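Local coordinates for probable csgAB operon transcriptional regulatory protein (Salmonella typhimurium, PDB 5XP0) that regulates transcription as the master regulator of curli fimbriae, being needed for csgAB expression and promoting biofilm formation, here as its receiver domain, at residues C61-D66 / D80-K85; M65-A70 / E106-I111. All blocks are in the same frame, centred on the assembly; numbering follows the deposited sequence.

Contact 1. Residues C61-D66 / D80-K85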
ATOM      1  N   CYS B  61      12.758 -11.210 -12.995  1.00 49.75           N
ATOM      2  CA  CYS B  61      12.060 -10.295 -12.109  1.00 49.17           C
ATOM      3  C   CYS B  61      11.543  -9.054 -12.830  1.00 28.69           C
ATOM      4  O   CYS B  61      12.264  -8.356 -13.549  1.00 40.62           O
ATOM      5  CB  CYS B  61      12.967  -9.890 -10.955  1.00 92.00           C
ATOM      6  SG  CYS B  61      13.169 -11.177  -9.729  1.00132.42           S
ATOM      7  N   ILE B  62      10.295  -8.744 -12.556  1.00 33.62           N
ATOM      8  CA  ILE B  62       9.697  -7.479 -12.940  1.00 33.00           C
ATOM      9  C   ILE B  62       9.608  -6.689 -11.642  1.00 38.90           C
ATOM     10  O   ILE B  62       8.748  -6.950 -10.797  1.00 36.04           O
ATOM     11  CB  ILE B  62       8.326  -7.662 -13.596  1.00 32.63           C
ATOM     12  CG1 ILE B  62       8.482  -8.464 -14.900  1.00 42.29           C
ATOM     13  CG2 ILE B  62       7.663  -6.300 -13.791  1.00 36.59           C
ATOM     14  CD1 ILE B  62       7.215  -8.994 -15.396  1.00 37.04           C
ATOM     15  N   VAL B  63      10.506  -5.734 -11.469  1.00 38.51           N
ATOM     16  CA  VAL B  63      10.569  -4.962 -10.235  1.00 32.72           C
ATOM     17  C   VAL B  63       9.574  -3.825 -10.338  1.00 28.93           C
ATOM     18  O   VAL B  63       9.585  -3.068 -11.309  1.00 31.34           O
ATOM     19  CB  VAL B  63      11.982  -4.425 -10.001  1.00 35.69           C
ATOM     20  CG1 VAL B  63      11.969  -3.479  -8.866  1.00 36.48           C
ATOM     21  CG2 VAL B  63      13.000  -5.588  -9.806  1.00 47.92           C
ATOM     22  N   LEU B  64       8.676  -3.731  -9.373  1.00 29.16           N
ATOM     23  CA  LEU B  64       7.822  -2.555  -9.253  1.00 24.01           C
ATOM     24  C   LEU B  64       8.355  -1.732  -8.097  1.00 27.60           C
ATOM     25  O   LEU B  64       8.211  -2.125  -6.939  1.00 32.84           O
ATOM     26  CB  LEU B  64       6.373  -2.931  -9.010  1.00 23.84           C
ATOM     27  CG  LEU B  64       5.608  -3.659 -10.093  1.00 43.93           C
ATOM     28  CD1 LEU B  64       4.141  -3.881  -9.631  1.00 42.12           C
ATOM     29  CD2 LEU B  64       5.668  -2.832 -11.330  1.00 50.62           C
ATOM     30  N   MET B  65       8.967  -0.610  -8.426  1.00 29.76           N
ATOM     31  CA  MET B  65       9.729   0.227  -7.489  1.00 29.70           C
ATOM     32  C   MET B  65       8.851   1.379  -7.028  1.00 24.67           C
ATOM     33  O   MET B  65       8.532   2.263  -7.828  1.00 27.02           O
ATOM     34  CB  MET B  65      10.953   0.782  -8.200  1.00 36.58           C
ATOM     35  CG  MET B  65      11.758   1.786  -7.377  1.00 64.79           C
ATOM     36  SD  MET B  65      12.419   0.951  -5.971  1.00 98.30           S
ATOM     37  CE  MET B  65      13.493  -0.258  -6.729  1.00116.96           C
ATOM     38  N   ASP B  66       8.498   1.403  -5.748  1.00 30.48           N
ATOM     39  CA  ASP B  66       7.535   2.402  -5.248  1.00 27.57           C
ATOM     40  C   ASP B  66       8.202   3.766  -5.036  1.00 27.43           C
ATOM     41  O   ASP B  66       8.796   4.031  -3.994  1.00 32.90           O
ATOM     42  CB  ASP B  66       6.904   1.920  -3.952  1.00 30.04           C
ATOM     43  CG  ASP B  66       5.710   2.798  -3.514  1.00 26.73           C
ATOM     44  OD1 ASP B  66       5.509   3.882  -4.103  1.00 30.37           O
ATOM     45  OD2 ASP B  66       4.954   2.370  -2.622  1.00 31.65           O
ATOM     46  N   ASP B  80      21.892   1.562  -7.930  1.00 45.62           N
ATOM     47  CA  ASP B  80      23.238   0.987  -7.874  1.00 52.49           C
ATOM     48  C   ASP B  80      23.181  -0.541  -7.861  1.00 56.67           C
ATOM     49  O   ASP B  80      23.843  -1.199  -8.664  1.00 50.55           O
ATOM     50  CB  ASP B  80      23.978   1.511  -6.635  1.00 66.70           C
ATOM     51  CG  ASP B  80      25.448   1.054  -6.565  1.00 73.66           C
ATOM     52  OD1 ASP B  80      25.988   0.611  -7.594  1.00 83.48           O
ATOM     53  OD2 ASP B  80      26.062   1.145  -5.481  1.00 72.28           O
ATOM     54  N   ASN B  81      22.374  -1.141  -6.988  1.00 47.69           N
ATOM     55  CA  ASN B  81      22.486  -2.596  -6.920  1.00 57.01           C
ATOM     56  C   ASN B  81      21.653  -3.312  -7.981  1.00 49.06           C
ATOM     57  O   ASN B  81      22.021  -4.423  -8.370  1.00 55.27           O
ATOM     58  CB  ASN B  81      22.147  -3.121  -5.529  1.00 94.76           C
ATOM     59  CG  ASN B  81      20.857  -2.638  -5.042  1.00 88.42           C
ATOM     60  OD1 ASN B  81      20.319  -1.666  -5.555  1.00102.59           O
ATOM     61  ND2 ASN B  81      20.317  -3.319  -4.044  1.00 85.30           N
ATOM     62  N   LEU B  82      20.605  -2.693  -8.537  1.00 48.85           N
ATOM     63  CA  LEU B  82      19.917  -3.357  -9.642  1.00 38.35           C
ATOM     64  C   LEU B  82      20.727  -3.317 -10.934  1.00 34.79           C
ATOM     65  O   LEU B  82      20.621  -4.234 -11.754  1.00 45.64           O
ATOM     66  CB  LEU B  82      18.528  -2.753  -9.833  1.00 44.19           C
ATOM     67  CG  LEU B  82      17.579  -3.041  -8.674  1.00 49.63           C
ATOM     68  CD1 LEU B  82      16.257  -2.308  -8.816  1.00 44.59           C
ATOM     69  CD2 LEU B  82      17.306  -4.514  -8.604  1.00 57.36           C
ATOM     70  N   SER B  83      21.597  -2.318 -11.118  1.00 44.94           N
ATOM     71  CA  SER B  83      22.449  -2.291 -12.305  1.00 55.06           C
ATOM     72  C   SER B  83      23.519  -3.381 -12.276  1.00 63.57           C
ATOM     73  O   SER B  83      23.982  -3.823 -13.335  1.00 55.77           O
ATOM     74  CB  SER B  83      23.124  -0.929 -12.452  1.00 55.62           C
ATOM     75  OG  SER B  83      24.053  -0.731 -11.403  1.00 68.67           O
ATOM     76  N   ARG B  84      23.885  -3.823 -11.129  1.00 61.67           N
ATOM     77  CA  ARG B  84      24.824  -4.897 -10.998  1.00 76.64           C
ATOM     78  C   ARG B  84      24.226  -6.163 -11.539  1.00 76.97           C
ATOM     79  O   ARG B  84      24.892  -7.122 -11.780  1.00 63.46           O
ATOM     80  CB  ARG B  84      25.129  -5.127  -9.537  1.00 81.51           C
ATOM     81  CG  ARG B  84      26.560  -5.323  -9.195  1.00 71.51           C
ATOM     82  CD  ARG B  84      26.997  -4.375  -8.100  1.00 86.87           C
ATOM     83  NE  ARG B  84      26.332  -4.700  -6.847  1.00 97.55           N
ATOM     84  CZ  ARG B  84      26.160  -3.839  -5.875  1.00 94.60           C
ATOM     85  NH1 ARG B  84      26.618  -2.604  -5.992  1.00106.16           N
ATOM     86  NH2 ARG B  84      25.534  -4.221  -4.783  1.00 85.53           N
ATOM     87  N   LYS B  85      22.928  -6.169 -11.678  1.00 87.63           N
ATOM     88  CA  LYS B  85      22.242  -7.336 -12.092  1.00100.01           C
ATOM     89  C   LYS B  85      21.905  -7.288 -13.516  1.00104.50           C
ATOM     90  O   LYS B  85      22.317  -6.394 -14.244  1.00111.10           O
ATOM     91  CB  LYS B  85      20.963  -7.492 -11.259  1.00114.17           C
TER
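Leu82, near the C-terminal end of helix 72-83, reaches down onto strand 61-66 and meets Val63 and Met65 with a single methyl. Its CG lies beside the backbone N and opposite the carbonyl carbon (chi1 -67°), and an extended second torsion carries CD1 out toward the sheet. There CD1 lies 4.0 Å from CE of Met65 and 4.4 Å from CG1 of Val63, both van der Waals contacts between saturated carbons. The two strand residues, two apart, point to the same side of the sheet. Met65 starts out with CG anti to its backbone N (chi1 174°), but both later torsions turn near +63°, folding the thioether back so that the terminal methyl, not the sulfur, meets leucine at a slant. Val63, with its short branched side chain, offers CG1.

The strand and helix belong to the beta-alpha-beta unit 61-66, 72-83, 90-94 of a CheY-like receiver domain, whose central sheet is parallel. On the same side of the sheet, Ile23 of strand 19-24 touches both Val63 and Met65, and Leu93 of strand 90-94 also packs on Met65. Around Leu82 the outward side of segment 80-85 is polar: Ser83 OG donates to the carbonyl O of Asp80 at 2.8 Å, approaching from above the carbonyl plane, and Arg84 NH1 makes a long salt bridge with Asp80 OD1.

No hydrogen bond spans the strand and this part of the helix, so their direct attachment here rests on dispersion and the burial of three apolar side chains.

Contact 2. Residues M65-A70 / E106-I111; sequences MDMMEA and ENWPHI
Trp108 points its six-membered ring at segment 65-70, and two methionines meet that ring obliquely from different directions, at CH2, CZ3 and CZ2. The Met65 chain crosses the indole at about a right angle: its CG comes to 3.7 Å from Trp108 CH2, while its CE lies 4.1 Å from CZ3. Met67 instead runs past the tryptophan in the opposite sense, bringing SD to 4.1 Å from CZ2. Three successive torsions near -70° curl the Met67 chain, which is how a residue whose first bond does not aim at the indole still delivers its sulfur there. Both sulfurs make Met-aromatic contacts and stand oblique to the ring, with Met67 SD 5.1 Å from its centroid and 54° off the normal, and Met65 SD slightly farther away.

These methionines bracket Asp66 at the C-terminal end of the central strand of the parallel sheet, where typical CheY-like receivers have their acidic pocket; this domain is an atypical member. Asp66 OD1 accepts from Met68 N at 3.1 Å, closing an Asx turn as the strand passes into the 3-10 segment 67-69. Asn95 ND2 also bonds to OD1, while OD2 is bonded to Thr24 OG1 and to Gln29 of the second subunit.

Beside CZ2, in the five-membered ring, Trp108 NE1 is hydrogen-bonded to Tyr100 OH, which gives the buried N-H a polar partner, and Leu93 of strand 90-94 and Ile75 of helix 72-83 also touch the indole. The backbone continues from Trp108 through a type II turn ending at Ile111.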
ATOM      1  N   MET B  65       8.967  -0.610  -8.426  1.00 29.76           N
ATOM      2  CA  MET B  65       9.729   0.227  -7.489  1.00 29.70           C
ATOM      3  C   MET B  65       8.851   1.379  -7.028  1.00 24.67           C
ATOM      4  O   MET B  65       8.532   2.263  -7.828  1.00 27.02           O
ATOM      5  CB  MET B  65      10.953   0.782  -8.200  1.00 36.58           C
ATOM      6  CG  MET B  65      11.758   1.786  -7.377  1.00 64.79           C
ATOM      7  SD  MET B  65      12.419   0.951  -5.971  1.00 98.30           S
ATOM      8  CE  MET B  65      13.493  -0.258  -6.729  1.00116.96           C
ATOM      9  N   ASP B  66       8.498   1.403  -5.748  1.00 30.48           N
ATOM     10  CA  ASP B  66       7.535   2.402  -5.248  1.00 27.57           C
ATOM     11  C   ASP B  66       8.202   3.766  -5.036  1.00 27.43           C
ATOM     12  O   ASP B  66       8.796   4.031  -3.994  1.00 32.90           O
ATOM     13  CB  ASP B  66       6.904   1.920  -3.952  1.00 30.04           C
ATOM     14  CG  ASP B  66       5.710   2.798  -3.514  1.00 26.73           C
ATOM     15  OD1 ASP B  66       5.509   3.882  -4.103  1.00 30.37           O
ATOM     16  OD2 ASP B  66       4.954   2.370  -2.622  1.00 31.65           O
ATOM     17  N   MET B  67       7.978   4.677  -5.977  1.00 28.45           N
ATOM     18  CA  MET B  67       8.619   5.979  -5.945  1.00 29.23           C
ATOM     19  C   MET B  67       8.127   6.843  -4.792  1.00 32.98           C
ATOM     20  O   MET B  67       8.849   7.735  -4.358  1.00 37.20           O
ATOM     21  CB  MET B  67       8.385   6.679  -7.271  1.00 27.05           C
ATOM     22  CG  MET B  67       9.137   6.028  -8.372  1.00 29.54           C
ATOM     23  SD  MET B  67      10.896   6.172  -8.213  1.00 37.99           S
ATOM     24  CE  MET B  67      11.082   7.905  -8.527  1.00 32.42           C
ATOM     25  N   MET B  68       6.942   6.586  -4.257  1.00 31.62           N
ATOM     26  CA  MET B  68       6.498   7.369  -3.107  1.00 44.33           C
ATOM     27  C   MET B  68       7.269   7.033  -1.844  1.00 38.33           C
ATOM     28  O   MET B  68       7.202   7.791  -0.878  1.00 39.91           O
ATOM     29  CB  MET B  68       5.022   7.119  -2.827  1.00 49.14           C
ATOM     30  CG  MET B  68       4.039   7.970  -3.582  1.00 72.37           C
ATOM     31  SD  MET B  68       2.346   7.515  -3.087  1.00 64.67           S
ATOM     32  CE  MET B  68       1.395   8.399  -4.358  1.00 68.98           C
ATOM     33  N   GLU B  69       7.963   5.902  -1.811  1.00 32.21           N
ATOM     34  CA  GLU B  69       8.741   5.506  -0.648  1.00 32.30           C
ATOM     35  C   GLU B  69      10.227   5.744  -0.857  1.00 41.40           C
ATOM     36  O   GLU B  69      11.029   5.402   0.008  1.00 40.82           O
ATOM     37  CB  GLU B  69       8.493   4.025  -0.338  1.00 36.08           C
ATOM     38  CG  GLU B  69       7.045   3.721  -0.019  1.00 47.46           C
ATOM     39  CD  GLU B  69       6.538   4.543   1.145  1.00 61.84           C
ATOM     40  OE1 GLU B  69       7.264   4.651   2.152  1.00 53.45           O
ATOM     41  OE2 GLU B  69       5.456   5.138   1.024  1.00 62.20           O
ATOM     42  N   ALA B  70      10.602   6.350  -1.973  1.00 43.93           N
ATOM     43  CA  ALA B  70      11.997   6.512  -2.362  1.00 37.40           C
ATOM     44  C   ALA B  70      12.406   7.958  -2.145  1.00 38.19           C
ATOM     45  O   ALA B  70      11.610   8.870  -2.365  1.00 51.40           O
ATOM     46  CB  ALA B  70      12.225   6.128  -3.823  1.00 38.78           C
ATOM     47  N   GLU B 106      15.377   7.940 -17.281  1.00 40.06           N
ATOM     48  CA  GLU B 106      16.366   7.283 -18.132  1.00 41.46           C
ATOM     49  C   GLU B 106      17.519   6.713 -17.336  1.00 47.53           C
ATOM     50  O   GLU B 106      18.109   5.707 -17.747  1.00 43.15           O
ATOM     51  CB  GLU B 106      16.920   8.263 -19.171  1.00 37.18           C
ATOM     52  CG  GLU B 106      17.833   7.658 -20.241  1.00 46.81           C
ATOM     53  CD  GLU B 106      19.305   7.561 -19.814  1.00 62.64           C
ATOM     54  OE1 GLU B 106      19.758   8.326 -18.925  1.00 64.47           O
ATOM     55  OE2 GLU B 106      20.029   6.744 -20.412  1.00 67.24           O
ATOM     56  N   ASN B 107      17.884   7.355 -16.226  1.00 46.47           N
ATOM     57  CA  ASN B 107      19.019   6.860 -15.451  1.00 45.16           C
ATOM     58  C   ASN B 107      18.707   5.591 -14.676  1.00 46.29           C
ATOM     59  O   ASN B 107      19.629   4.971 -14.147  1.00 44.97           O
ATOM     60  CB  ASN B 107      19.501   7.939 -14.487  1.00 72.86           C
ATOM     61  CG  ASN B 107      20.842   8.475 -14.880  1.00 93.79           C
ATOM     62  OD1 ASN B 107      21.873   7.946 -14.472  1.00108.34           O
ATOM     63  ND2 ASN B 107      20.846   9.503 -15.714  1.00111.25           N
ATOM     64  N   TRP B 108      17.457   5.181 -14.588  1.00 41.00           N
ATOM     65  CA  TRP B 108      17.156   3.895 -13.961  1.00 40.08           C
ATOM     66  C   TRP B 108      17.654   2.755 -14.846  1.00 45.42           C
ATOM     67  O   TRP B 108      17.331   2.717 -16.031  1.00 38.21           O
ATOM     68  CB  TRP B 108      15.651   3.765 -13.738  1.00 43.17           C
ATOM     69  CG  TRP B 108      15.236   4.453 -12.490  1.00 38.66           C
ATOM     70  CD1 TRP B 108      14.855   5.761 -12.349  1.00 38.60           C
ATOM     71  CD2 TRP B 108      15.180   3.877 -11.185  1.00 40.61           C
ATOM     72  NE1 TRP B 108      14.549   6.026 -11.031  1.00 35.05           N
ATOM     73  CE2 TRP B 108      14.747   4.888 -10.296  1.00 33.89           C
ATOM     74  CE3 TRP B 108      15.443   2.609 -10.681  1.00 32.00           C
ATOM     75  CZ2 TRP B 108      14.585   4.662  -8.943  1.00 38.54           C
ATOM     76  CZ3 TRP B 108      15.298   2.396  -9.333  1.00 33.41           C
ATOM     77  CH2 TRP B 108      14.855   3.410  -8.481  1.00 37.00           C
ATOM     78  N   PRO B 109      18.377   1.778 -14.313  1.00 42.92           N
ATOM     79  CA  PRO B 109      18.781   0.653 -15.160  1.00 46.92           C
ATOM     80  C   PRO B 109      17.580  -0.210 -15.488  1.00 40.64           C
ATOM     81  O   PRO B 109      16.622  -0.288 -14.719  1.00 36.30           O
ATOM     82  CB  PRO B 109      19.810  -0.094 -14.307  1.00 50.93           C
ATOM     83  CG  PRO B 109      19.398   0.199 -12.901  1.00 51.83           C
ATOM     84  CD  PRO B 109      18.858   1.630 -12.933  1.00 40.82           C
ATOM     85  N   HIS B 110      17.625  -0.844 -16.665  1.00 35.22           N
ATOM     86  CA  HIS B 110      16.559  -1.768 -17.111  1.00 40.31           C
ATOM     87  C   HIS B 110      15.164  -1.136 -17.083  1.00 34.68           C
ATOM     88  O   HIS B 110      14.155  -1.798 -16.827  1.00 34.81           O
ATOM     89  CB  HIS B 110      16.568  -3.049 -16.282  1.00 43.38           C
ATOM     90  CG  HIS B 110      17.931  -3.639 -16.136  1.00 57.40           C
ATOM     91  ND1 HIS B 110      18.592  -3.703 -14.929  1.00 58.32           N
ATOM     92  CD2 HIS B 110      18.781  -4.141 -17.059  1.00 49.62           C
ATOM     93  CE1 HIS B 110      19.780  -4.246 -15.109  1.00 57.02           C
ATOM     94  NE2 HIS B 110      19.924  -4.507 -16.396  1.00 55.94           N
ATOM     95  N   ILE B 111      15.071   0.140 -17.397  1.00 38.27           N
ATOM     96  CA  ILE B 111      13.793   0.809 -17.191  1.00 35.82           C
ATOM     97  C   ILE B 111      12.831   0.389 -18.304  1.00 39.23           C
ATOM     98  O   ILE B 111      13.157   0.453 -19.498  1.00 34.26           O
ATOM     99  CB  ILE B 111      13.982   2.329 -17.100  1.00 43.10           C
ATOM    100  CG1 ILE B 111      12.639   3.019 -16.822  1.00 38.80           C
ATOM    101  CG2 ILE B 111      14.685   2.867 -18.339  1.00 44.95           C
ATOM    102  CD1 ILE B 111      12.143   2.816 -15.407  1.00 32.51           C
TER

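How the contacts relate
Both contacts are buried and share Met65 on strand 61-66, whose folded chain serves helix 72-83 in contact 1 and the loop after helix 102-107 in contact 2. The first is purely aliphatic and local, joining a strand to the next helix within one beta-alpha-beta unit. The second spans a longer stretch of sequence and brings sulfur and an aromatic ring together, close to the polar strand end and to the second subunit. Away from the sheet the two meet directly: Pro109 CG packs 3.8 Å from Ser83 N, and His110 CE1 lies 3.5 Å from Leu82 O, so the helix end and the loop also touch nearer the surface.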